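Local atomic coordinates of peptidylprolyl Isomerase (Naegleria fowleri, PDB entry 6B4P), a protein that probably catalyses the cis-trans isomerisation of peptide bonds preceding proline, as a member of the FKBP family of peptidyl-prolyl isomerases. Residues I14-S17 with R21-K24; F66-T69 with E74-R77; R77-G82 with L117-E122. All blocks are in the same frame, centred on the assembly; numbering follows the deposited sequence. Where two conformers were deposited one is given.

Contact 1 (I14-S17 with R21-K24); sequences IPIS and RLKK
I14 pairs with K24 through both backbone bonds of an antiparallel hydrogen-bonded pair. Its N donates to K24 O at 2.6 Å, and its carbonyl O receives K24 N at 2.9 Å. I14 O also lies 3.2 Å from K23 CA, a CA-H...O contact. P15 sits opposite K23 in the next, non-hydrogen-bonded pair, where its lack of an N-H costs no bond across the hairpin. At I16 the chain leaves the strand, but its N still reaches L22 O at 2.8 Å. The side chain forks here: CG2, anti to the backbone N (chi1 -62°), meets L22 CD2 at 3.8 Å, whereas the CD1 end of the other branch crosses the extended K24 chain at about a right angle, 4.0 Å from K24 CB. S17 ends the segment with its hydroxyl between backbone N and carbonyl carbon (chi1 60°), facing the R21-L22 backbone, and OG accepts L22 N at 3.1 Å; D19 also bonds OG. A weak bond from S17 N also falls on L22 O. Both backbone polar atoms of buried L22 are therefore satisfied by the opposing segment, one by a side chain, so hydrogen bonding between the arms continues past the regular bridges.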
loop_
_atom_site.group_PDB
_atom_site.type_symbol
_atom_site.label_atom_id
_atom_site.label_comp_id
_atom_site.label_asym_id
_atom_site.label_seq_id
_atom_site.Cartn_x
_atom_site.Cartn_y
_atom_site.Cartn_z
ATOM N N ILE A 14 6.968 10.939 3.994
ATOM C CA ILE A 14 7.868 10.150 4.829
ATOM C C ILE A 14 8.498 9.085 3.937
ATOM O O ILE A 14 7.776 8.235 3.407
ATOM C CB ILE A 14 7.117 9.494 6.000
ATOM C CG1 ILE A 14 6.456 10.556 6.879
ATOM C CG2 ILE A 14 8.050 8.604 6.817
ATOM C CD1 ILE A 14 5.411 9.999 7.816
ATOM N N PRO A 15 9.816 9.086 3.741
ATOM C CA PRO A 15 10.435 8.052 2.903
ATOM C C PRO A 15 10.405 6.687 3.575
ATOM O O PRO A 15 10.600 6.565 4.787
ATOM C CB PRO A 15 11.879 8.549 2.724
ATOM C CG PRO A 15 11.876 9.980 3.195
ATOM C CD PRO A 15 10.806 10.057 4.234
ATOM N N ILE A 16 10.164 5.655 2.769
ATOM C CA ILE A 16 10.132 4.268 3.227
ATOM C C ILE A 16 11.326 3.487 2.698
ATOM O O ILE A 16 12.013 2.793 3.449
ATOM C CB ILE A 16 8.810 3.583 2.819
ATOM C CG1 ILE A 16 7.624 4.280 3.465
ATOM C CG2 ILE A 16 8.821 2.110 3.227
ATOM C CD1 ILE A 16 6.328 3.861 2.859
ATOM N N SER A 17 11.591 3.596 1.403
ATOM C CA SER A 17 12.706 2.904 0.777
ATOM C C SER A 17 13.992 3.708 0.909
ATOM O O SER A 17 13.980 4.919 1.149
ATOM C CB SER A 17 12.417 2.645 -0.694
ATOM O OG SER A 17 12.209 3.874 -1.380
ATOM N N ARG A 21 12.176 6.993 -2.785
ATOM C CA ARG A 21 11.163 7.175 -3.818
ATOM C C ARG A 21 9.843 6.498 -3.467
ATOM O O ARG A 21 8.791 6.929 -3.948
ATOM C CB ARG A 21 11.697 6.669 -5.156
ATOM C CG ARG A 21 12.814 7.555 -5.699
ATOM C CD ARG A 21 13.515 6.956 -6.906
ATOM N NE ARG A 21 12.589 6.648 -7.990
ATOM C CZ ARG A 21 12.293 5.415 -8.389
ATOM N NH1 ARG A 21 11.437 5.226 -9.384
ATOM N NH2 ARG A 21 12.858 4.370 -7.792
ATOM N N LEU A 22 9.872 5.448 -2.648
ATOM C CA LEU A 22 8.666 4.888 -2.048
ATOM C C LEU A 22 8.422 5.663 -0.760
ATOM O O LEU A 22 9.299 5.712 0.107
ATOM C CB LEU A 22 8.836 3.397 -1.748
ATOM C CG LEU A 22 7.713 2.684 -0.983
ATOM C CD1 LEU A 22 6.497 2.539 -1.882
ATOM C CD2 LEU A 22 8.180 1.322 -0.478
ATOM N N LYS A 23 7.253 6.287 -0.637
ATOM C CA LYS A 23 7.058 7.228 0.458
ATOM C C LYS A 23 5.586 7.289 0.822
ATOM O O LYS A 23 4.722 6.899 0.032
ATOM C CB LYS A 23 7.578 8.610 0.068
ATOM C CG LYS A 23 6.931 9.141 -1.203
ATOM C CD LYS A 23 7.541 10.445 -1.665
ATOM C CE LYS A 23 6.769 10.948 -2.859
ATOM N NZ LYS A 23 7.067 12.373 -3.152
ATOM N N LYS A 24 5.300 7.795 2.023
ATOM C CA LYS A 24 3.923 7.881 2.489
ATOM C C LYS A 24 3.677 9.165 3.271
ATOM O O LYS A 24 4.598 9.806 3.786
ATOM C CB LYS A 24 3.544 6.677 3.370
ATOM C CG LYS A 24 4.124 6.762 4.774
ATOM C CD LYS A 24 3.773 5.525 5.627
ATOM C CE LYS A 24 4.338 5.679 7.022
ATOM N NZ LYS A 24 4.039 4.490 7.911
#

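Contact 2 (F66-T69 with E74-R77)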
loop_
_atom_site.group_PDB
_atom_site.type_symbol
_atom_site.label_atom_id
_atom_site.label_comp_id
_atom_site.label_asym_id
_atom_site.label_seq_id
_atom_site.Cartn_x
_atom_site.Cartn_y
_atom_site.Cartn_z
ATOM N N PHE A 66 -8.740 -6.701 1.995
ATOM C CA PHE A 66 -7.816 -7.593 1.318
ATOM C C PHE A 66 -6.814 -8.150 2.323
ATOM O O PHE A 66 -6.292 -7.421 3.170
ATOM C CB PHE A 66 -7.091 -6.857 0.189
ATOM C CG PHE A 66 -6.099 -7.707 -0.525
ATOM C CD1 PHE A 66 -6.516 -8.645 -1.456
ATOM C CD2 PHE A 66 -4.751 -7.597 -0.245
ATOM C CE1 PHE A 66 -5.602 -9.451 -2.098
ATOM C CE2 PHE A 66 -3.824 -8.409 -0.886
ATOM C CZ PHE A 66 -4.256 -9.334 -1.817
ATOM N N VAL A 67 -6.557 -9.454 2.237
ATOM C CA VAL A 67 -5.698 -10.151 3.184
ATOM C C VAL A 67 -4.495 -10.701 2.437
ATOM O O VAL A 67 -4.640 -11.300 1.364
ATOM C CB VAL A 67 -6.452 -11.282 3.904
ATOM C CG1 VAL A 67 -5.505 -12.075 4.804
ATOM C CG2 VAL A 67 -7.600 -10.708 4.712
ATOM N N PHE A 68 -3.309 -10.496 2.999
ATOM C CA PHE A 68 -2.123 -11.116 2.438
ATOM C C PHE A 68 -1.131 -11.369 3.562
ATOM O O PHE A 68 -1.265 -10.833 4.666
ATOM C CB PHE A 68 -1.509 -10.275 1.308
ATOM C CG PHE A 68 -0.885 -8.971 1.756
ATOM C CD1 PHE A 68 0.487 -8.890 1.986
ATOM C CD2 PHE A 68 -1.657 -7.822 1.890
ATOM C CE1 PHE A 68 1.072 -7.681 2.357
ATOM C CE2 PHE A 68 -1.085 -6.606 2.269
ATOM C CZ PHE A 68 0.286 -6.538 2.501
ATOM N N THR A 69 -0.146 -12.217 3.277
ATOM C CA THR A 69 0.883 -12.554 4.253
ATOM C C THR A 69 2.071 -11.624 4.054
ATOM O O THR A 69 2.680 -11.600 2.978
ATOM C CB THR A 69 1.310 -14.014 4.130
ATOM O OG1 THR A 69 0.174 -14.863 4.344
ATOM C CG2 THR A 69 2.371 -14.337 5.176
ATOM N N GLU A 74 4.133 -11.760 -2.093
ATOM C CA GLU A 74 2.947 -12.125 -2.854
ATOM C C GLU A 74 2.109 -10.917 -3.233
ATOM O O GLU A 74 1.063 -11.076 -3.866
ATOM C CB GLU A 74 2.094 -13.141 -2.080
ATOM C CG GLU A 74 1.346 -12.598 -0.886
ATOM C CD GLU A 74 0.432 -13.646 -0.266
ATOM O OE1 GLU A 74 0.302 -14.749 -0.843
ATOM O OE2 GLU A 74 -0.155 -13.374 0.798
ATOM N N VAL A 75 2.554 -9.724 -2.861
ATOM C CA VAL A 75 1.999 -8.462 -3.310
ATOM C C VAL A 75 3.154 -7.628 -3.843
ATOM O O VAL A 75 4.318 -8.014 -3.739
ATOM C CB VAL A 75 1.257 -7.709 -2.186
ATOM C CG1 VAL A 75 0.018 -8.482 -1.740
ATOM C CG2 VAL A 75 2.205 -7.452 -1.020
ATOM N N ILE A 76 2.827 -6.457 -4.392
ATOM C CA ILE A 76 3.885 -5.603 -4.918
ATOM C C ILE A 76 4.821 -5.179 -3.793
ATOM O O ILE A 76 4.427 -5.075 -2.621
ATOM C CB ILE A 76 3.317 -4.378 -5.656
ATOM C CG1 ILE A 76 2.388 -3.556 -4.760
ATOM C CG2 ILE A 76 2.619 -4.826 -6.943
ATOM C CD1 ILE A 76 1.886 -2.277 -5.429
ATOM N N ARG A 77 6.086 -4.934 -4.162
ATOM C CA ARG A 77 7.107 -4.628 -3.162
ATOM C C ARG A 77 6.734 -3.404 -2.336
ATOM O O ARG A 77 6.997 -3.355 -1.126
ATOM C CB ARG A 77 8.455 -4.421 -3.852
ATOM C CG ARG A 77 9.609 -4.232 -2.889
ATOM C CD ARG A 77 10.929 -4.489 -3.593
ATOM N NE ARG A 77 11.168 -3.558 -4.693
ATOM C CZ ARG A 77 12.039 -2.556 -4.642
ATOM N NH1 ARG A 77 12.753 -2.358 -3.542
ATOM N NH2 ARG A 77 12.202 -1.755 -5.687
HETATM O O HOH W 1 3.609 -10.587 0.552
HETATM O O HOH W 2 -2.413 -14.544 3.196
#
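V75 packs against F68 with both methyls, and this is the close-fitting half of the contact. Its CG1 lies over one face of the phenyl ring, offset toward the rim and 4.0 Å from the centroid, in a CH-pi contact. CG2 comes down at the CD1-CE1 side, 3.6 Å from F68 CE1. CG1 also touches a second ring, meeting F66 CE2 at its edge at 3.9 Å, so one methyl is shared between two phenylalanines of the same strand. F68 CG stands between its backbone N and carbonyl carbon (chi1 69°), which turns the ring toward the loop. The other half is polar, with waters between the segments. E74 extends beyond CG and offers OE2 to T69 N at 2.7 Å; the bond is nearly straight (176°) and meets OE2 on the anti side, 19° out of the carboxylate plane. One water donates to T69 O and accepts from E74 N; a second is hydrogen-bonded to T69 OG1 and donates a weak bond to E74 OE2. The loop leads from strand 66-69 into helix 77-84 as in FKBP domains, where residues matching F66, V75 and I76 line the proline-binding pocket, as they probably do here.

Contact 3 (R77-G82 with L117-E122); sequences RGWDLG and LMFEIE
W79 sets its indole edge against the face of F119, an edge-to-face pair with the planes at 77° and the five-membered ring's centroid 4.5 Å from that of the phenyl. NE1 stands over the centre of the F119 ring, 3.3 Å above its plane, and comes within 3.5 Å of both CG and CD2. Farther along the same indole edge, W79 CZ2 meets F119 CE1 at 3.6 Å. I121, two residues on along the strand, reaches the indole differently: its CD1 methyl lies over one face of the five-membered ring, 3.9 Å from the centroid, in a CH-pi contact. An extended I121 side chain (chi2 179°) carries CD1 out to the indole, while the W79 side chain leaves the helix alongside the strand and its ring end swings closer. No hydrogen bond crosses between the segments; their contact is made by three buried side chains. Y46 adds another edge-to-face partner to W79, and I96 touches both W79 and F119. Helix 77-84 packed against a curled antiparallel sheet is the hallmark of FKBP domains; W79 holds the position of the tryptophan that floors the proline-binding pocket in FKBPs, and probably does so here.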
loop_
_atom_site.group_PDB
_atom_site.type_symbol
_atom_site.label_atom_id
_atom_site.label_comp_id
_atom_site.label_asym_id
_atom_site.label_seq_id
_atom_site.Cartn_x
_atom_site.Cartn_y
_atom_site.Cartn_z
ATOM N N ARG A 77 6.086 -4.934 -4.162
ATOM C CA ARG A 77 7.107 -4.628 -3.162
ATOM C C ARG A 77 6.734 -3.404 -2.336
ATOM O O ARG A 77 6.997 -3.355 -1.126
ATOM C CB ARG A 77 8.455 -4.421 -3.852
ATOM C CG ARG A 77 9.609 -4.232 -2.889
ATOM C CD ARG A 77 10.929 -4.489 -3.593
ATOM N NE ARG A 77 11.168 -3.558 -4.693
ATOM C CZ ARG A 77 12.039 -2.556 -4.642
ATOM N NH1 ARG A 77 12.753 -2.358 -3.542
ATOM N NH2 ARG A 77 12.202 -1.755 -5.687
ATOM N N GLY A 78 6.127 -2.398 -2.970
ATOM C CA GLY A 78 5.731 -1.212 -2.230
ATOM C C GLY A 78 4.710 -1.495 -1.146
ATOM O O GLY A 78 4.666 -0.788 -0.135
ATOM N N TRP A 79 3.876 -2.523 -1.334
ATOM C CA TRP A 79 2.957 -2.917 -0.273
ATOM C C TRP A 79 3.662 -3.691 0.840
ATOM O O TRP A 79 3.390 -3.453 2.022
ATOM C CB TRP A 79 1.816 -3.758 -0.838
ATOM C CG TRP A 79 0.661 -2.982 -1.383
ATOM C CD1 TRP A 79 0.674 -1.721 -1.929
ATOM C CD2 TRP A 79 -0.686 -3.426 -1.433
ATOM N NE1 TRP A 79 -0.600 -1.370 -2.316
ATOM C CE2 TRP A 79 -1.452 -2.403 -2.023
ATOM C CE3 TRP A 79 -1.330 -4.608 -1.031
ATOM C CZ2 TRP A 79 -2.828 -2.521 -2.218
ATOM C CZ3 TRP A 79 -2.686 -4.728 -1.240
ATOM C CH2 TRP A 79 -3.423 -3.686 -1.826
ATOM N N ASP A 80 4.552 -4.630 0.499
ATOM C CA ASP A 80 5.295 -5.323 1.548
ATOM C C ASP A 80 6.089 -4.323 2.385
ATOM O O ASP A 80 6.045 -4.350 3.619
ATOM C CB ASP A 80 6.228 -6.373 0.937
ATOM C CG ASP A 80 5.659 -7.792 0.980
ATOM O OD1 ASP A 80 4.646 -8.055 1.665
ATOM O OD2 ASP A 80 6.254 -8.659 0.307
ATOM N N LEU A 81 6.812 -3.412 1.728
ATOM C CA LEU A 81 7.590 -2.431 2.482
ATOM C C LEU A 81 6.686 -1.417 3.160
ATOM O O LEU A 81 6.932 -1.014 4.306
ATOM C CB LEU A 81 8.568 -1.709 1.560
ATOM C CG LEU A 81 9.718 -2.507 0.962
ATOM C CD1 LEU A 81 10.514 -1.643 -0.004
ATOM C CD2 LEU A 81 10.610 -3.043 2.076
ATOM N N GLY A 82 5.639 -0.982 2.465
ATOM C CA GLY A 82 4.804 0.080 3.002
ATOM C C GLY A 82 3.985 -0.371 4.192
ATOM O O GLY A 82 3.904 0.330 5.204
ATOM N N LEU A 117 1.895 4.133 -8.930
ATOM C CA LEU A 117 0.597 3.867 -8.328
ATOM C C LEU A 117 0.489 4.624 -7.019
ATOM O O LEU A 117 1.432 4.623 -6.221
ATOM C CB LEU A 117 0.384 2.371 -8.050
ATOM C CG LEU A 117 0.571 1.448 -9.249
ATOM C CD1 LEU A 117 0.350 0.017 -8.820
ATOM C CD2 LEU A 117 -0.373 1.827 -10.389
ATOM N N MET A 118 -0.665 5.252 -6.792
ATOM C CA MET A 118 -0.963 5.890 -5.516
ATOM C C MET A 118 -1.948 5.022 -4.740
ATOM O O MET A 118 -2.945 4.558 -5.303
ATOM C CB MET A 118 -1.560 7.276 -5.727
ATOM C CG MET A 118 -0.802 8.145 -6.718
ATOM S SD MET A 118 0.923 8.468 -6.258
ATOM C CE MET A 118 0.737 9.333 -4.709
ATOM N N PHE A 119 -1.689 4.812 -3.449
ATOM C CA PHE A 119 -2.595 4.001 -2.644
ATOM C C PHE A 119 -2.890 4.688 -1.324
ATOM O O PHE A 119 -1.964 5.099 -0.618
ATOM C CB PHE A 119 -2.028 2.605 -2.328
ATOM C CG PHE A 119 -2.067 1.638 -3.477
ATOM C CD1 PHE A 119 -3.194 0.885 -3.731
ATOM C CD2 PHE A 119 -0.953 1.454 -4.275
ATOM C CE1 PHE A 119 -3.222 -0.036 -4.778
ATOM C CE2 PHE A 119 -0.977 0.553 -5.323
ATOM C CZ PHE A 119 -2.103 -0.194 -5.569
ATOM N N GLU A 120 -4.171 4.766 -0.974
ATOM C CA GLU A 120 -4.578 4.924 0.417
ATOM C C GLU A 120 -4.691 3.518 0.983
ATOM O O GLU A 120 -5.376 2.688 0.390
ATOM C CB GLU A 120 -5.927 5.632 0.551
ATOM C CG GLU A 120 -5.935 7.097 0.160
ATOM C CD GLU A 120 -7.079 7.853 0.807
ATOM O OE1 GLU A 120 -8.045 7.203 1.266
ATOM O OE2 GLU A 120 -7.005 9.097 0.870
ATOM N N ILE A 121 -4.005 3.239 2.094
ATOM C CA ILE A 121 -4.046 1.927 2.740
ATOM C C ILE A 121 -4.361 2.116 4.215
ATOM O O ILE A 121 -3.736 2.944 4.887
ATOM C CB ILE A 121 -2.719 1.162 2.593
ATOM C CG1 ILE A 121 -2.317 1.037 1.118
ATOM C CG2 ILE A 121 -2.832 -0.207 3.252
ATOM C CD1 ILE A 121 -0.993 0.302 0.926
ATOM N N GLU A 122 -5.348 1.379 4.708
ATOM C CA GLU A 122 -5.658 1.328 6.133
ATOM C C GLU A 122 -5.305 -0.070 6.615
ATOM O O GLU A 122 -5.826 -1.057 6.083
ATOM C CB GLU A 122 -7.128 1.629 6.410
ATOM C CG GLU A 122 -7.459 1.589 7.888
ATOM C CD GLU A 122 -8.912 1.919 8.178
ATOM O OE1 GLU A 122 -9.702 2.015 7.218
ATOM O OE2 GLU A 122 -9.267 2.080 9.368
#

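Contacts 1, 2 and 3 follow one another along the chain, and all reach the same antiparallel sheet. Contact 3, centred about 2 Å from the centre of the chain, has the centres of contacts 1 and 2 each about 10 Å away; those two lie about 18 Å apart and do not touch. Helix 77-84 is fitted between hairpin, loop and sheet. L22 and I16 of the hairpin pack on L81, with G78 and G82 beside them. The segments of contacts 2 and 3 share R77, the first residue of helix 77-84 after the N-cap I76. These contacts meet where F66 and F68 touch W79, probably beside the proline pocket, judging by other FKBPs, while contact 1 covers another side of the helix.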